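PDB 6ULY: amino acid adenylation domain-containing protein from Bacillus stratosphericus LAMA 585, which selects a keto acid and probably activates it with ATP as the acyl adenylate, serving a nonribosomal depsipeptide synthetase. Local coordinates for residues Gly288-Ala302 with Leu317-Ala330. Sequence-based numbering, arbitrary orientation.
Sequences GSWDLSAMTCMINGA and LAPHGLKGDVIRPA. With QA7 (5'-O-{(S)-hydroxy[(4-methyl-2-oxopentanoyl)oxy]phosphoryl}adenosine), chain C; SO4 (sulfate ion), chain E.
Trp-290 turns the edge of its six-membered ring into the face of His-320, an edge-to-face pair with planes at 69° and CE3 3.3 Å from CE1 of the imidazole. His-320 can be followed outward from its root: CB lies against the carbonyl O of Trp-290, and CG, anti to its own carbonyl carbon (chi1 -59°), sets the ring with one face toward the edge of the indole, CE3 lying over it near the rim. ND1 accepts a weak bond from the Trp-290 N, CE1 meets Gly-288 O at the ring edge, 3.1 Å away, and NE2 at the tip donates to the Ile-285 carbonyl. With NE2 bonded and ND1 weakly so, the rotation of the imidazole is restrained. The backbone helps as well, since Leu-292 N donates to His-320 O at 2.9 Å.

Further along, the bent chain of Lys-323 brings NZ to Ser-293 O (2.6 Å), and a water joins that ammonium to Met-295 O. Leu-322 CD1 packs on Met-295 CG at 3.7 Å, while Val-326 CG2 lies beside Met-298 CG.

From Met-298 on, the two segments pair as parallel strands, Met-298 N giving a nearly straight bond to Val-326 O. On the face bearing Ile-299, the Arg-328 guanidinium lies flat against Cys-297 CB, 3.7 Å from CZ, and NH1 reaches Asn-207. At the far end Ala-330 O accepts a hydrogen bond from the adenine amine N24 of the keto acyl adenylate.

Strands 297-301 and 327-333 are neighbours in a beta-alpha-beta unit: connecting helix 307-317 covers the face of Met-298 and Ile-327, strand 267-270 flanks 297-301 on its other edge, and helix 255-262 packs on Trp-290, Leu-292 and Met-295.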
ATOM      1  N   GLY A 288      32.160   5.461  32.976  1.00 51.71           N
ATOM      2  CA  GLY A 288      32.054   4.024  33.062  1.00 47.38           C
ATOM      3  C   GLY A 288      33.357   3.339  32.680  1.00 47.82           C
ATOM      4  O   GLY A 288      34.350   3.965  32.309  1.00 46.85           O
ATOM      5  N   SER A 289      33.334   2.013  32.781  1.00 40.09           N
ATOM      6  CA  SER A 289      34.492   1.202  32.430  1.00 45.95           C
ATOM      7  C   SER A 289      34.031  -0.046  31.696  1.00 44.63           C
ATOM      8  O   SER A 289      33.244  -0.832  32.235  1.00 45.06           O
ATOM      9  CB  SER A 289      35.298   0.820  33.674  1.00 47.61           C
ATOM     10  OG  SER A 289      36.478   0.129  33.303  1.00 54.25           O
ATOM     11  N   TRP A 290      34.521  -0.224  30.472  1.00 44.37           N
ATOM     12  CA  TRP A 290      34.290  -1.442  29.714  1.00 46.55           C
ATOM     13  C   TRP A 290      35.572  -1.836  28.995  1.00 44.27           C
ATOM     14  O   TRP A 290      36.387  -0.984  28.627  1.00 43.67           O
ATOM     15  CB  TRP A 290      33.168  -1.282  28.680  1.00 43.83           C
ATOM     16  CG  TRP A 290      31.835  -0.932  29.257  1.00 40.61           C
ATOM     17  CD1 TRP A 290      30.854  -1.798  29.643  1.00 41.06           C
ATOM     18  CD2 TRP A 290      31.326   0.383  29.494  1.00 38.67           C
ATOM     19  NE1 TRP A 290      29.765  -1.101  30.110  1.00 41.72           N
ATOM     20  CE2 TRP A 290      30.032   0.241  30.030  1.00 40.89           C
ATOM     21  CE3 TRP A 290      31.841   1.669  29.307  1.00 47.02           C
ATOM     22  CZ2 TRP A 290      29.243   1.337  30.380  1.00 44.09           C
ATOM     23  CZ3 TRP A 290      31.059   2.756  29.658  1.00 52.27           C
ATOM     24  CH2 TRP A 290      29.774   2.583  30.189  1.00 47.72           C
ATOM     25  N   ASP A 291      35.740  -3.136  28.797  1.00 44.80           N
ATOM     26  CA  ASP A 291      36.793  -3.667  27.939  1.00 51.77           C
ATOM     27  C   ASP A 291      36.127  -4.159  26.658  1.00 45.08           C
ATOM     28  O   ASP A 291      35.452  -5.195  26.660  1.00 43.04           O
ATOM     29  CB  ASP A 291      37.570  -4.782  28.634  1.00 45.69           C
ATOM     30  CG  ASP A 291      38.798  -5.208  27.848  1.00 53.77           C
ATOM     31  OD1 ASP A 291      38.995  -4.693  26.722  1.00 51.97           O
ATOM     32  OD2 ASP A 291      39.568  -6.049  28.356  1.00 57.45           O
ATOM     33  N   LEU A 292      36.299  -3.404  25.574  1.00 41.71           N
ATOM     34  CA  LEU A 292      35.731  -3.742  24.275  1.00 45.93           C
ATOM     35  C   LEU A 292      36.821  -4.078  23.261  1.00 48.26           C
ATOM     36  O   LEU A 292      36.647  -3.872  22.055  1.00 47.91           O
ATOM     37  CB  LEU A 292      34.853  -2.599  23.764  1.00 45.78           C
ATOM     38  CG  LEU A 292      33.736  -2.160  24.717  1.00 41.20           C
ATOM     39  CD1 LEU A 292      33.016  -0.936  24.184  1.00 46.54           C
ATOM     40  CD2 LEU A 292      32.747  -3.290  24.963  1.00 47.34           C
ATOM     41  N   SER A 293      37.945  -4.611  23.741  1.00 47.28           N
ATOM     42  CA  SER A 293      39.080  -4.907  22.877  1.00 45.83           C
ATOM     43  C   SER A 293      38.867  -6.158  22.038  1.00 40.25           C
ATOM     44  O   SER A 293      39.557  -6.332  21.029  1.00 41.73           O
ATOM     45  CB  SER A 293      40.353  -5.063  23.721  1.00 49.45           C
ATOM     46  OG  SER A 293      40.211  -6.096  24.681  1.00 44.62           O
ATOM     47  N   ALA A 294      37.933  -7.028  22.428  1.00 40.12           N
ATOM     48  CA  ALA A 294      37.650  -8.229  21.652  1.00 40.86           C
ATOM     49  C   ALA A 294      36.733  -7.967  20.462  1.00 44.48           C
ATOM     50  O   ALA A 294      36.716  -8.772  19.525  1.00 44.89           O
ATOM     51  CB  ALA A 294      37.014  -9.299  22.545  1.00 40.11           C
ATOM     52  N   MET A 295      35.974  -6.871  20.478  1.00 50.55           N
ATOM     53  CA  MET A 295      35.016  -6.590  19.414  1.00 40.33           C
ATOM     54  C   MET A 295      35.751  -6.285  18.114  1.00 44.88           C
ATOM     55  O   MET A 295      36.580  -5.369  18.059  1.00 49.38           O
ATOM     56  CB  MET A 295      34.121  -5.418  19.812  1.00 39.01           C
ATOM     57  CG  MET A 295      33.120  -4.974  18.734  1.00 51.78           C
ATOM     58  SD  MET A 295      32.024  -6.292  18.159  1.00 50.91           S
ATOM     59  CE  MET A 295      31.347  -6.905  19.703  1.00 43.03           C
ATOM     60  N   THR A 296      35.440  -7.044  17.064  1.00 48.05           N
ATOM     61  CA  THR A 296      36.023  -6.824  15.750  1.00 47.19           C
ATOM     62  C   THR A 296      35.007  -6.456  14.680  1.00 50.67           C
ATOM     63  O   THR A 296      35.403  -5.903  13.647  1.00 52.97           O
ATOM     64  CB  THR A 296      36.785  -8.075  15.280  1.00 44.61           C
ATOM     65  OG1 THR A 296      35.887  -9.191  15.207  1.00 46.05           O
ATOM     66  CG2 THR A 296      37.918  -8.406  16.242  1.00 45.87           C
ATOM     67  N   CYS A 297      33.719  -6.722  14.896  1.00 47.65           N
ATOM     68  CA  CYS A 297      32.708  -6.582  13.848  1.00 50.93           C
ATOM     69  C   CYS A 297      31.420  -6.040  14.462  1.00 43.42           C
ATOM     70  O   CYS A 297      30.682  -6.777  15.119  1.00 44.08           O
ATOM     71  CB  CYS A 297      32.472  -7.922  13.161  1.00 46.44           C
ATOM     72  SG  CYS A 297      31.070  -7.949  12.023  1.00 45.50           S
ATOM     73  N   MET A 298      31.145  -4.761  14.236  1.00 43.75           N
ATOM     74  CA  MET A 298      29.885  -4.140  14.643  1.00 46.89           C
ATOM     75  C   MET A 298      29.132  -3.777  13.366  1.00 42.24           C
ATOM     76  O   MET A 298      29.322  -2.701  12.798  1.00 38.09           O
ATOM     77  CB  MET A 298      30.115  -2.915  15.513  1.00 44.05           C
ATOM     78  CG  MET A 298      30.930  -3.176  16.762  1.00 46.93           C
ATOM     79  SD  MET A 298      30.724  -1.850  17.966  1.00 48.74           S
ATOM     80  CE  MET A 298      29.136  -2.305  18.665  1.00 38.03           C
ATOM     81  N   ILE A 299      28.271  -4.686  12.916  1.00 43.63           N
ATOM     82  CA  ILE A 299      27.515  -4.445  11.696  1.00 41.25           C
ATOM     83  C   ILE A 299      26.440  -3.403  11.969  1.00 42.59           C
ATOM     84  O   ILE A 299      25.707  -3.483  12.964  1.00 40.76           O
ATOM     85  CB  ILE A 299      26.912  -5.754  11.167  1.00 41.33           C
ATOM     86  CG1 ILE A 299      28.018  -6.643  10.597  1.00 38.55           C
ATOM     87  CG2 ILE A 299      25.851  -5.458  10.114  1.00 41.27           C
ATOM     88  CD1 ILE A 299      27.633  -8.101  10.459  1.00 35.25           C
ATOM     89  N   ASN A 300      26.352  -2.413  11.088  1.00 39.78           N
ATOM     90  CA  ASN A 300      25.373  -1.335  11.179  1.00 43.00           C
ATOM     91  C   ASN A 300      24.507  -1.396   9.926  1.00 40.66           C
ATOM     92  O   ASN A 300      24.968  -1.053   8.831  1.00 38.08           O
ATOM     93  CB  ASN A 300      26.074   0.018  11.313  1.00 42.63           C
ATOM     94  CG  ASN A 300      25.104   1.165  11.492  1.00 43.77           C
ATOM     95  OD1 ASN A 300      23.909   1.030  11.241  1.00 48.33           O
ATOM     96  ND2 ASN A 300      25.620   2.311  11.919  1.00 46.34           N
ATOM     97  N   GLY A 301      23.260  -1.839  10.079  1.00 39.93           N
ATOM     98  CA  GLY A 301      22.378  -1.967   8.933  1.00 41.14           C
ATOM     99  C   GLY A 301      20.930  -2.110   9.340  1.00 44.42           C
ATOM    100  O   GLY A 301      20.608  -2.331  10.511  1.00 39.34           O
ATOM    101  N   ALA A 302      20.061  -1.976   8.326  1.00 40.62           N
ATOM    102  CA  ALA A 302      18.601  -2.046   8.420  1.00 42.91           C
ATOM    103  C   ALA A 302      17.982  -0.678   8.147  1.00 48.24           C
ATOM    104  O   ALA A 302      16.788  -0.581   7.838  1.00 45.47           O
ATOM    105  CB  ALA A 302      18.121  -2.563   9.777  1.00 36.58           C
ATOM    106  N   LEU A 317      33.737   5.464  22.289  1.00 50.22           N
ATOM    107  CA  LEU A 317      34.100   4.160  22.827  1.00 52.75           C
ATOM    108  C   LEU A 317      35.567   3.806  22.619  1.00 45.16           C
ATOM    109  O   LEU A 317      36.000   2.745  23.079  1.00 44.61           O
ATOM    110  CB  LEU A 317      33.218   3.073  22.207  1.00 45.65           C
ATOM    111  CG  LEU A 317      31.718   3.183  22.485  1.00 49.99           C
ATOM    112  CD1 LEU A 317      30.984   2.004  21.865  1.00 50.64           C
ATOM    113  CD2 LEU A 317      31.433   3.262  23.978  1.00 52.58           C
ATOM    114  N   ALA A 318      36.338   4.652  21.937  1.00 44.87           N
ATOM    115  CA  ALA A 318      37.772   4.410  21.795  1.00 43.26           C
ATOM    116  C   ALA A 318      38.475   4.228  23.135  1.00 53.53           C
ATOM    117  O   ALA A 318      39.210   3.239  23.290  1.00 51.94           O
ATOM    118  CB  ALA A 318      38.403   5.557  20.994  1.00 43.51           C
ATOM    119  N   PRO A 319      38.299   5.104  24.131  1.00 53.51           N
ATOM    120  CA  PRO A 319      38.976   4.877  25.421  1.00 51.65           C
ATOM    121  C   PRO A 319      38.635   3.544  26.063  1.00 50.21           C
ATOM    122  O   PRO A 319      39.436   3.040  26.859  1.00 56.63           O
ATOM    123  CB  PRO A 319      38.505   6.057  26.287  1.00 52.78           C
ATOM    124  CG  PRO A 319      37.295   6.605  25.595  1.00 55.28           C
ATOM    125  CD  PRO A 319      37.523   6.358  24.135  1.00 50.60           C
ATOM    126  N   HIS A 320      37.488   2.948  25.741  1.00 47.35           N
ATOM    127  CA  HIS A 320      37.106   1.660  26.306  1.00 42.92           C
ATOM    128  C   HIS A 320      37.621   0.480  25.486  1.00 39.03           C
ATOM    129  O   HIS A 320      37.182  -0.654  25.708  1.00 39.06           O
ATOM    130  CB  HIS A 320      35.582   1.581  26.448  1.00 42.84           C
ATOM    131  CG  HIS A 320      35.003   2.652  27.320  1.00 52.34           C
ATOM    132  ND1 HIS A 320      34.997   2.570  28.697  1.00 49.57           N
ATOM    133  CD2 HIS A 320      34.417   3.833  27.012  1.00 50.60           C
ATOM    134  CE1 HIS A 320      34.429   3.653  29.198  1.00 46.23           C
ATOM    135  NE2 HIS A 320      34.069   4.435  28.196  1.00 50.10           N
ATOM    136  N   GLY A 321      38.537   0.717  24.552  1.00 38.17           N
ATOM    137  CA  GLY A 321      39.160  -0.357  23.809  1.00 43.82           C
ATOM    138  C   GLY A 321      38.471  -0.773  22.527  1.00 47.29           C
ATOM    139  O   GLY A 321      38.805  -1.832  21.984  1.00 51.67           O
ATOM    140  N   LEU A 322      37.526   0.011  22.019  1.00 49.38           N
ATOM    141  CA  LEU A 322      36.887  -0.320  20.750  1.00 45.61           C
ATOM    142  C   LEU A 322      37.771   0.164  19.608  1.00 41.73           C
ATOM    143  O   LEU A 322      38.000   1.369  19.463  1.00 45.25           O
ATOM    144  CB  LEU A 322      35.500   0.305  20.653  1.00 42.47           C
ATOM    145  CG  LEU A 322      34.673  -0.197  19.461  1.00 44.47           C
ATOM    146  CD1 LEU A 322      34.122  -1.590  19.743  1.00 41.55           C
ATOM    147  CD2 LEU A 322      33.553   0.771  19.119  1.00 42.38           C
ATOM    148  N   LYS A 323      38.276  -0.772  18.807  1.00 39.96           N
ATOM    149  CA  LYS A 323      39.065  -0.394  17.646  1.00 49.09           C
ATOM    150  C   LYS A 323      38.205   0.414  16.682  1.00 44.77           C
ATOM    151  O   LYS A 323      36.995   0.206  16.570  1.00 41.70           O
ATOM    152  CB  LYS A 323      39.627  -1.635  16.951  1.00 53.68           C
ATOM    153  CG  LYS A 323      40.844  -2.228  17.642  1.00 57.02           C
ATOM    154  CD  LYS A 323      41.212  -3.599  17.074  1.00 58.11           C
ATOM    155  CE  LYS A 323      40.338  -4.707  17.655  1.00 61.41           C
ATOM    156  NZ  LYS A 323      40.585  -4.918  19.115  1.00 59.50           N
ATOM    157  N   GLY A 324      38.845   1.352  15.988  1.00 44.90           N
ATOM    158  CA  GLY A 324      38.157   2.301  15.143  1.00 51.17           C
ATOM    159  C   GLY A 324      37.706   1.786  13.797  1.00 48.52           C
ATOM    160  O   GLY A 324      37.213   2.576  12.988  1.00 50.72           O
ATOM    161  N   ASP A 325      37.853   0.486  13.530  1.00 48.03           N
ATOM    162  CA  ASP A 325      37.503  -0.099  12.238  1.00 52.35           C
ATOM    163  C   ASP A 325      36.505  -1.243  12.379  1.00 51.33           C
ATOM    164  O   ASP A 325      36.347  -2.040  11.451  1.00 55.04           O
ATOM    165  CB  ASP A 325      38.763  -0.590  11.516  1.00 45.13           C
ATOM    166  CG  ASP A 325      39.417  -1.774  12.218  1.00 55.79           C
ATOM    167  OD1 ASP A 325      39.153  -1.986  13.421  1.00 51.25           O
ATOM    168  OD2 ASP A 325      40.201  -2.493  11.565  1.00 60.23           O
ATOM    169  N   VAL A 326      35.827  -1.342  13.525  1.00 47.34           N
ATOM    170  CA  VAL A 326      34.914  -2.456  13.754  1.00 46.23           C
ATOM    171  C   VAL A 326      33.543  -2.241  13.121  1.00 44.32           C
ATOM    172  O   VAL A 326      32.814  -3.217  12.907  1.00 45.31           O
ATOM    173  CB  VAL A 326      34.729  -2.714  15.259  1.00 44.65           C
ATOM    174  CG1 VAL A 326      36.075  -2.941  15.932  1.00 48.50           C
ATOM    175  CG2 VAL A 326      33.977  -1.551  15.916  1.00 44.42           C
ATOM    176  N   ILE A 327      33.161  -1.001  12.829  1.00 42.15           N
ATOM    177  CA  ILE A 327      31.817  -0.719  12.339  1.00 49.35           C
ATOM    178  C   ILE A 327      31.750  -1.053  10.855  1.00 45.88           C
ATOM    179  O   ILE A 327      32.486  -0.479  10.044  1.00 39.80           O
ATOM    180  CB  ILE A 327      31.423   0.743  12.595  1.00 50.33           C
ATOM    181  CG1 ILE A 327      31.056   0.934  14.068  1.00 45.96           C
ATOM    182  CG2 ILE A 327      30.263   1.146  11.681  1.00 45.50           C
ATOM    183  CD1 ILE A 327      30.690   2.359  14.436  1.00 47.86           C
ATOM    184  N   ARG A 328      30.858  -1.971  10.497  1.00 42.74           N
ATOM    185  CA  ARG A 328      30.689  -2.417   9.116  1.00 50.00           C
ATOM    186  C   ARG A 328      29.284  -2.081   8.637  1.00 41.46           C
ATOM    187  O   ARG A 328      28.326  -2.814   8.947  1.00 38.93           O
ATOM    188  CB  ARG A 328      30.961  -3.915   9.004  1.00 41.16           C
ATOM    189  CG  ARG A 328      32.355  -4.287   9.459  1.00 47.83           C
ATOM    190  CD  ARG A 328      32.687  -5.739   9.176  1.00 48.98           C
ATOM    191  NE  ARG A 328      33.887  -6.154   9.897  1.00 56.13           N
ATOM    192  CZ  ARG A 328      34.324  -7.407   9.976  1.00 52.20           C
ATOM    193  NH1 ARG A 328      33.665  -8.386   9.373  1.00 49.25           N
ATOM    194  NH2 ARG A 328      35.423  -7.681  10.665  1.00 62.92           N
ATOM    195  N   PRO A 329      29.097  -0.983   7.909  1.00 41.95           N
ATOM    196  CA  PRO A 329      27.786  -0.727   7.301  1.00 42.89           C
ATOM    197  C   PRO A 329      27.363  -1.891   6.417  1.00 44.59           C
ATOM    198  O   PRO A 329      28.190  -2.539   5.770  1.00 43.87           O
ATOM    199  CB  PRO A 329      28.014   0.552   6.489  1.00 43.44           C
ATOM    200  CG  PRO A 329      29.163   1.227   7.162  1.00 41.64           C
ATOM    201  CD  PRO A 329      30.038   0.130   7.691  1.00 42.92           C
ATOM    202  N   ALA A 330      26.060  -2.163   6.405  1.00 40.52           N
ATOM    203  CA  ALA A 330      25.526  -3.261   5.613  1.00 41.41           C
ATOM    204  C   ALA A 330      24.097  -2.940   5.203  1.00 40.68           C
ATOM    205  O   ALA A 330      23.404  -2.161   5.862  1.00 33.69           O
ATOM    206  CB  ALA A 330      25.575  -4.581   6.386  1.00 38.02           C
TER
HETATM  207  C01 QA7 C 701      21.671  -5.636   7.052  1.00 44.33           C
HETATM  208  C02 QA7 C 701      20.372  -6.086   7.609  1.00 40.95           C
HETATM  209  C03 QA7 C 701      20.350  -7.586   7.727  1.00 43.30           C
HETATM  210  C04 QA7 C 701      19.334  -5.433   6.755  1.00 43.01           C
HETATM  211  C05 QA7 C 701      18.125  -6.231   6.385  1.00 44.10           C
HETATM  212  C06 QA7 C 701      16.769  -5.653   6.623  1.00 42.01           C
HETATM  213  C10 QA7 C 701      14.816  -3.928   4.327  1.00 43.28           C
HETATM  214  C11 QA7 C 701      14.816  -2.588   4.014  1.00 47.53           C
HETATM  215  C12 QA7 C 701      15.629  -2.357   2.672  1.00 49.13           C
HETATM  216  C13 QA7 C 701      16.059  -1.217   2.777  1.00 49.35           C
HETATM  217  C14 QA7 C 701      16.235  -0.906   4.385  1.00 50.13           C
HETATM  218  C16 QA7 C 701      18.248  -1.960   5.094  1.00 47.33           C
HETATM  219  C18 QA7 C 701      19.657  -0.366   4.962  1.00 44.48           C
HETATM  220  C19 QA7 C 701      20.741   0.506   4.965  1.00 39.75           C
HETATM  221  C21 QA7 C 701      19.432   2.154   4.224  1.00 45.70           C
HETATM  222  C23 QA7 C 701      18.476   0.109   4.577  1.00 44.86           C
HETATM  223  N15 QA7 C 701      17.610  -0.908   4.682  1.00 45.42           N
HETATM  224  N17 QA7 C 701      19.499  -1.651   5.271  1.00 46.52           N
HETATM  225  N20 QA7 C 701      20.586   1.728   4.589  1.00 47.49           N
HETATM  226  N22 QA7 C 701      18.395   1.397   4.209  1.00 47.65           N
HETATM  227  N24 QA7 C 701      21.998   0.031   5.356  1.00 43.04           N
HETATM  228  O07 QA7 C 701      15.639  -6.261   6.201  1.00 48.97           O
HETATM  229  O09 QA7 C 701      14.091  -4.199   5.467  1.00 48.93           O
HETATM  230  O25 QA7 C 701      15.619  -1.807   5.005  1.00 45.76           O
HETATM  231  O26 QA7 C 701      15.171  -0.168   2.345  1.00 51.27           O
HETATM  232  O27 QA7 C 701      14.889  -2.589   1.384  1.00 49.27           O
HETATM  233  O28 QA7 C 701      13.593  -5.795   7.355  1.00 59.20           O
HETATM  234  O29 QA7 C 701      13.443  -6.479   5.234  1.00 42.14           O
HETATM  235  O30 QA7 C 701      16.700  -4.673   7.175  1.00 45.83           O
HETATM  236  O31 QA7 C 701      18.250  -7.244   5.890  1.00 46.39           O
HETATM  237  P08 QA7 C 701      14.183  -5.644   6.078  1.00 53.97           P
HETATM  238  S   SO4 E 703      42.974   1.931  16.935  1.00 78.56           S
HETATM  239  O1  SO4 E 703      43.854   1.684  15.832  1.00 76.50           O
HETATM  240  O2  SO4 E 703      41.770   2.540  16.455  1.00 74.76           O
HETATM  241  O3  SO4 E 703      42.658   0.692  17.583  1.00 70.54           O
HETATM  242  O4  SO4 E 703      43.612   2.811  17.870  1.00 81.71           O
HETATM  243  O   HOH W   1      37.907  -3.433  19.440  1.00 45.63           O